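Local coordinates for S-M checkpoint control protein rad4 (Schizosaccharomyces pombe, PDB 4BU0) that acts in DNA replication and the S-M checkpoint, its paired BRCT1 and BRCT2 domains binding phosphorylated Crb2 to assemble the DNA damage checkpoint apparatus, at residues A[104-112]-A[138-148]. Sequence-based numbering, arbitrary orientation. Where two conformers were deposited one is given.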
ATOM      1  N   LYS A 104      -2.369   4.721  -0.378  1.00 10.00           N
ATOM      2  CA  LYS A 104      -2.698   5.302   0.929  1.00 10.94           C
ATOM      3  C   LYS A 104      -1.505   5.974   1.615  1.00 12.70           C
ATOM      4  O   LYS A 104      -1.678   6.487   2.735  1.00 13.08           O
ATOM      5  CB  LYS A 104      -3.353   4.309   1.905  1.00 13.99           C
ATOM      6  CG  LYS A 104      -4.774   3.907   1.487  1.00 22.71           C
ATOM      7  CD  LYS A 104      -5.809   4.968   1.771  1.00 34.52           C
ATOM      8  CE  LYS A 104      -7.204   4.382   1.815  1.00 49.84           C
ATOM      9  NZ  LYS A 104      -7.769   4.185   0.455  1.00 63.19           N
ATOM     10  N   CYS A 105      -0.336   6.024   0.961  1.00  9.66           N
ATOM     11  CA  CYS A 105       0.776   6.781   1.551  1.00  8.77           C
ATOM     12  C   CYS A 105       0.560   8.248   1.253  1.00 11.13           C
ATOM     13  O   CYS A 105       0.130   8.604   0.154  1.00 11.32           O
ATOM     14  CB  CYS A 105       2.129   6.331   1.010  1.00  8.56           C
ATOM     15  SG  CYS A 105       2.605   4.670   1.515  1.00 12.47           S
ATOM     16  N   ARG A 106       0.947   9.099   2.214  1.00  8.77           N
ATOM     17  CA  ARG A 106       0.897  10.563   2.092  1.00  8.16           C
ATOM     18  C   ARG A 106       2.277  10.980   2.509  1.00  9.31           C
ATOM     19  O   ARG A 106       2.620  10.857   3.688  1.00  8.43           O
ATOM     20  CB  ARG A 106      -0.201  11.159   2.978  1.00  9.71           C
ATOM     21  CG  ARG A 106      -1.586  10.660   2.567  1.00 13.11           C
ATOM     22  CD  ARG A 106      -2.706  11.301   3.395  1.00 15.06           C
ATOM     23  NE  ARG A 106      -2.961  12.672   2.953  1.00 20.48           N
ATOM     24  CZ  ARG A 106      -3.739  13.005   1.926  1.00 35.46           C
ATOM     25  NH1 ARG A 106      -4.371  12.065   1.226  1.00 24.60           N
ATOM     26  NH2 ARG A 106      -3.887  14.277   1.584  1.00 32.33           N
ATOM     27  N   VAL A 107       3.113  11.282   1.527  1.00  7.20           N
ATOM     28  CA  VAL A 107       4.533  11.476   1.735  1.00  6.70           C
ATOM     29  C   VAL A 107       4.922  12.943   1.664  1.00  9.91           C
ATOM     30  O   VAL A 107       4.583  13.638   0.695  1.00  9.45           O
ATOM     31  CB  VAL A 107       5.338  10.666   0.685  1.00  8.75           C
ATOM     32  CG1 VAL A 107       6.840  10.793   0.934  1.00  9.48           C
ATOM     33  CG2 VAL A 107       4.929   9.186   0.688  1.00  8.67           C
ATOM     34  N   CYS A 108       5.688  13.375   2.666  1.00  7.45           N
ATOM     35  CA  CYS A 108       6.215  14.736   2.776  1.00  7.10           C
ATOM     36  C   CYS A 108       7.723  14.610   2.795  1.00  8.65           C
ATOM     37  O   CYS A 108       8.241  13.551   3.179  1.00  7.59           O
ATOM     38  CB  CYS A 108       5.673  15.352   4.069  1.00  7.07           C
ATOM     39  SG  CYS A 108       6.053  17.105   4.301  1.00 10.00           S
ATOM     40  N   LEU A 109       8.433  15.665   2.366  1.00  8.13           N
ATOM     41  CA  LEU A 109       9.903  15.692   2.347  1.00  8.51           C
ATOM     42  C   LEU A 109      10.471  16.820   3.202  1.00  9.65           C
ATOM     43  O   LEU A 109       9.821  17.856   3.329  1.00  9.60           O
ATOM     44  CB  LEU A 109      10.376  15.948   0.868  1.00  9.10           C
ATOM     45  CG  LEU A 109       9.771  15.075  -0.216  1.00 13.08           C
ATOM     46  CD1 LEU A 109      10.409  15.368  -1.587  1.00 13.20           C
ATOM     47  CD2 LEU A 109       9.966  13.587   0.089  1.00 13.19           C
ATOM     48  N   THR A 110      11.680  16.653   3.736  1.00  7.89           N
ATOM     49  CA  THR A 110      12.353  17.771   4.397  1.00  8.51           C
ATOM     50  C   THR A 110      13.845  17.672   4.204  1.00 12.56           C
ATOM     51  O   THR A 110      14.402  16.572   4.211  1.00 10.41           O
ATOM     52  CB  THR A 110      12.003  17.895   5.899  1.00 12.00           C
ATOM     53  OG1 THR A 110      12.540  19.121   6.437  1.00 12.58           O
ATOM     54  CG2 THR A 110      12.492  16.730   6.749  1.00 11.96           C
ATOM     55  N   ASN A 111      14.501  18.835   3.998  1.00 12.03           N
ATOM     56  CA  ASN A 111      15.975  18.898   3.958  1.00 11.99           C
ATOM     57  C   ASN A 111      16.588  18.057   2.847  1.00 14.06           C
ATOM     58  O   ASN A 111      17.569  17.324   3.080  1.00 14.91           O
ATOM     59  CB  ASN A 111      16.568  18.475   5.322  1.00 12.04           C
ATOM     60  CG  ASN A 111      16.143  19.331   6.498  1.00 17.59           C
ATOM     61  OD1 ASN A 111      15.794  20.496   6.345  1.00 20.37           O
ATOM     62  ND2 ASN A 111      16.098  18.730   7.684  1.00 19.85           N
ATOM     63  N   ILE A 112      15.994  18.132   1.666  1.00 12.30           N
ATOM     64  CA  ILE A 112      16.499  17.436   0.486  1.00 11.86           C
ATOM     65  C   ILE A 112      16.639  18.487  -0.599  1.00 15.43           C
ATOM     66  O   ILE A 112      15.706  19.252  -0.844  1.00 16.78           O
ATOM     67  CB  ILE A 112      15.588  16.248   0.045  1.00 15.17           C
ATOM     68  CG1 ILE A 112      15.448  15.212   1.176  1.00 17.57           C
ATOM     69  CG2 ILE A 112      16.119  15.589  -1.252  1.00 15.62           C
ATOM     70  CD1 ILE A 112      14.256  14.261   0.981  1.00 21.82           C
ATOM     71  N   ASP A 138      -1.969  14.164   8.981  1.00 12.62           N
ATOM     72  CA  ASP A 138      -2.367  12.967   8.240  1.00 12.90           C
ATOM     73  C   ASP A 138      -1.257  12.466   7.305  1.00 14.38           C
ATOM     74  O   ASP A 138      -1.459  11.469   6.594  1.00 13.87           O
ATOM     75  CB  ASP A 138      -3.671  13.198   7.480  1.00 16.51           C
ATOM     76  CG  ASP A 138      -3.631  14.245   6.414  1.00 27.89           C
ATOM     77  OD1 ASP A 138      -2.798  15.153   6.513  1.00 27.42           O
ATOM     78  OD2 ASP A 138      -4.492  14.200   5.515  1.00 40.73           O
ATOM     79  N   VAL A 139      -0.045  13.089   7.351  1.00  9.43           N
ATOM     80  CA  VAL A 139       1.062  12.546   6.564  1.00  7.76           C
ATOM     81  C   VAL A 139       1.455  11.202   7.162  1.00  9.88           C
ATOM     82  O   VAL A 139       1.463  11.027   8.402  1.00  9.66           O
ATOM     83  CB  VAL A 139       2.228  13.570   6.550  1.00  8.66           C
ATOM     84  CG1 VAL A 139       3.574  12.934   6.168  1.00  8.75           C
ATOM     85  CG2 VAL A 139       1.882  14.760   5.635  1.00  9.11           C
ATOM     86  N   THR A 140       1.795  10.232   6.292  1.00  7.65           N
ATOM     87  CA  THR A 140       2.150   8.905   6.769  1.00  6.97           C
ATOM     88  C   THR A 140       3.661   8.727   6.875  1.00  8.91           C
ATOM     89  O   THR A 140       4.145   7.922   7.687  1.00  9.22           O
ATOM     90  CB  THR A 140       1.542   7.813   5.873  1.00  9.35           C
ATOM     91  OG1 THR A 140       2.088   7.882   4.550  1.00  8.33           O
ATOM     92  CG2 THR A 140      -0.002   7.905   5.817  1.00  9.69           C
ATOM     93  N   HIS A 141       4.411   9.419   5.984  1.00  6.68           N
ATOM     94  CA  HIS A 141       5.862   9.302   5.962  1.00  6.55           C
ATOM     95  C   HIS A 141       6.490  10.614   5.661  1.00  7.97           C
ATOM     96  O   HIS A 141       6.127  11.235   4.671  1.00  7.74           O
ATOM     97  CB  HIS A 141       6.344   8.304   4.876  1.00  6.98           C
ATOM     98  CG  HIS A 141       5.810   6.910   5.054  1.00  7.94           C
ATOM     99  ND1 HIS A 141       4.506   6.581   4.682  1.00  9.13           N
ATOM    100  CD2 HIS A 141       6.402   5.818   5.607  1.00  9.46           C
ATOM    101  CE1 HIS A 141       4.359   5.286   4.988  1.00  8.99           C
ATOM    102  NE2 HIS A 141       5.476   4.789   5.548  1.00  8.90           N
ATOM    103  N   LEU A 142       7.450  11.013   6.493  1.00  6.60           N
ATOM    104  CA  LEU A 142       8.277  12.165   6.197  1.00  6.49           C
ATOM    105  C   LEU A 142       9.652  11.646   5.782  1.00  8.43           C
ATOM    106  O   LEU A 142      10.302  11.010   6.602  1.00  7.71           O
ATOM    107  CB  LEU A 142       8.395  13.068   7.452  1.00  6.30           C
ATOM    108  CG  LEU A 142       9.385  14.229   7.286  1.00  7.92           C
ATOM    109  CD1 LEU A 142       8.910  15.211   6.261  1.00  9.20           C
ATOM    110  CD2 LEU A 142       9.636  14.929   8.636  1.00  9.31           C
ATOM    111  N   ILE A 143      10.066  11.885   4.534  1.00  7.02           N
ATOM    112  CA  ILE A 143      11.405  11.484   4.098  1.00  6.10           C
ATOM    113  C   ILE A 143      12.316  12.648   4.410  1.00  8.99           C
ATOM    114  O   ILE A 143      12.095  13.760   3.891  1.00  7.60           O
ATOM    115  CB  ILE A 143      11.416  11.125   2.603  1.00  6.87           C
ATOM    116  CG1 ILE A 143      10.457   9.934   2.306  1.00  7.67           C
ATOM    117  CG2 ILE A 143      12.872  10.803   2.188  1.00  9.01           C
ATOM    118  CD1 ILE A 143      10.288   9.677   0.802  1.00  8.54           C
ATOM    119  N   ALA A 144      13.329  12.413   5.242  1.00  8.66           N
ATOM    120  CA  ALA A 144      14.185  13.489   5.715  1.00  9.04           C
ATOM    121  C   ALA A 144      15.617  13.312   5.267  1.00 13.45           C
ATOM    122  O   ALA A 144      16.125  12.195   5.304  1.00 13.46           O
ATOM    123  CB  ALA A 144      14.137  13.531   7.240  1.00 10.42           C
ATOM    124  N   GLY A 145      16.234  14.403   4.811  1.00 12.42           N
ATOM    125  CA  GLY A 145      17.651  14.368   4.443  1.00 13.47           C
ATOM    126  C   GLY A 145      18.532  14.451   5.676  1.00 20.22           C
ATOM    127  O   GLY A 145      19.636  13.899   5.686  1.00 22.30           O
ATOM    128  N   THR A 146      18.050  15.157   6.720  1.00 16.76           N
ATOM    129  CA  THR A 146      18.732  15.318   8.014  0.52 16.41           C
ATOM    130  C   THR A 146      17.697  15.333   9.121  1.00 18.90           C
ATOM    131  O   THR A 146      16.553  15.704   8.872  1.00 16.72           O
ATOM    132  CB  THR A 146      19.590  16.599   8.078  0.52 22.73           C
ATOM    133  OG1 THR A 146      18.761  17.741   7.887  0.52 21.50           O
ATOM    134  CG2 THR A 146      20.766  16.598   7.101  0.52 22.86           C
ATOM    135  N   SER A 147      18.094  14.926  10.341  1.00 16.74           N
ATOM    136  CA  SER A 147      17.218  14.864  11.510  1.00 17.49           C
ATOM    137  C   SER A 147      17.168  16.214  12.249  1.00 21.14           C
ATOM    138  O   SER A 147      17.563  16.309  13.415  1.00 22.50           O
ATOM    139  CB  SER A 147      17.666  13.751  12.455  1.00 22.72           C
ATOM    140  OG  SER A 147      19.030  13.945  12.794  1.00 29.88           O
ATOM    141  N   SER A 148      16.658  17.253  11.576  1.00 16.91           N
ATOM    142  CA  SER A 148      16.509  18.590  12.162  1.00 17.02           C
ATOM    143  C   SER A 148      15.499  19.418  11.382  1.00 16.91           C
ATOM    144  O   SER A 148      15.151  19.071  10.246  1.00 13.81           O
ATOM    145  CB  SER A 148      17.856  19.319  12.186  1.00 21.70           C
ATOM    146  OG  SER A 148      18.306  19.611  10.876  1.00 26.09           O
TER
HETATM  147  O   HOH W   1      -2.092  15.312   3.907  1.00 41.12           O
HETATM  148  O   HOH W   2      12.606  19.434   9.151  1.00 12.83           O
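At the edge of the Arg106 guanidinium, in plane, water 1 accepts a hydrogen bond from Arg106 NE (2.9 Å) and donates to Asp138 OD1, which also bonds Thr136 OG1. Asp138 OD2, 3.4 Å from Arg106 NE, sits well out of that plane, a salt bridge of charges alone. Cys105 SG approaches the His141 ring obliquely; Trp167 stacks on it. A chi1 of 64° lets Thr140 OG1 accept a nearly straight bond from Arg106 N (2.9 Å) and share one with His141 ND1 (2.7 Å), where either could donate. Arg106 O takes Thr140 N and His141 N, Cys108 pairs with His141 O and Ile143 N, Thr110 with Ile143 O and Gly145 N. Asn111 ND2 meets two carbonyls almost in its amide plane, Ser148 O (2.8 Å) and, from above that carbonyl's plane, Thr146 O. A leucine here offers no amide, and the 146-148 turn would probably be less firmly held, Ser148 O left to water 2. Thr110 OG1 and Asn111 N bond a modified side chain of the bound phosphopeptide. Strands 106-110 and 141-144 are the parallel central pair of the second BRCT sheet, between 130-131 and 161-163; Val107 and Leu109 pack on helix 116-126, Cys108 and Leu142 on helix 150-157.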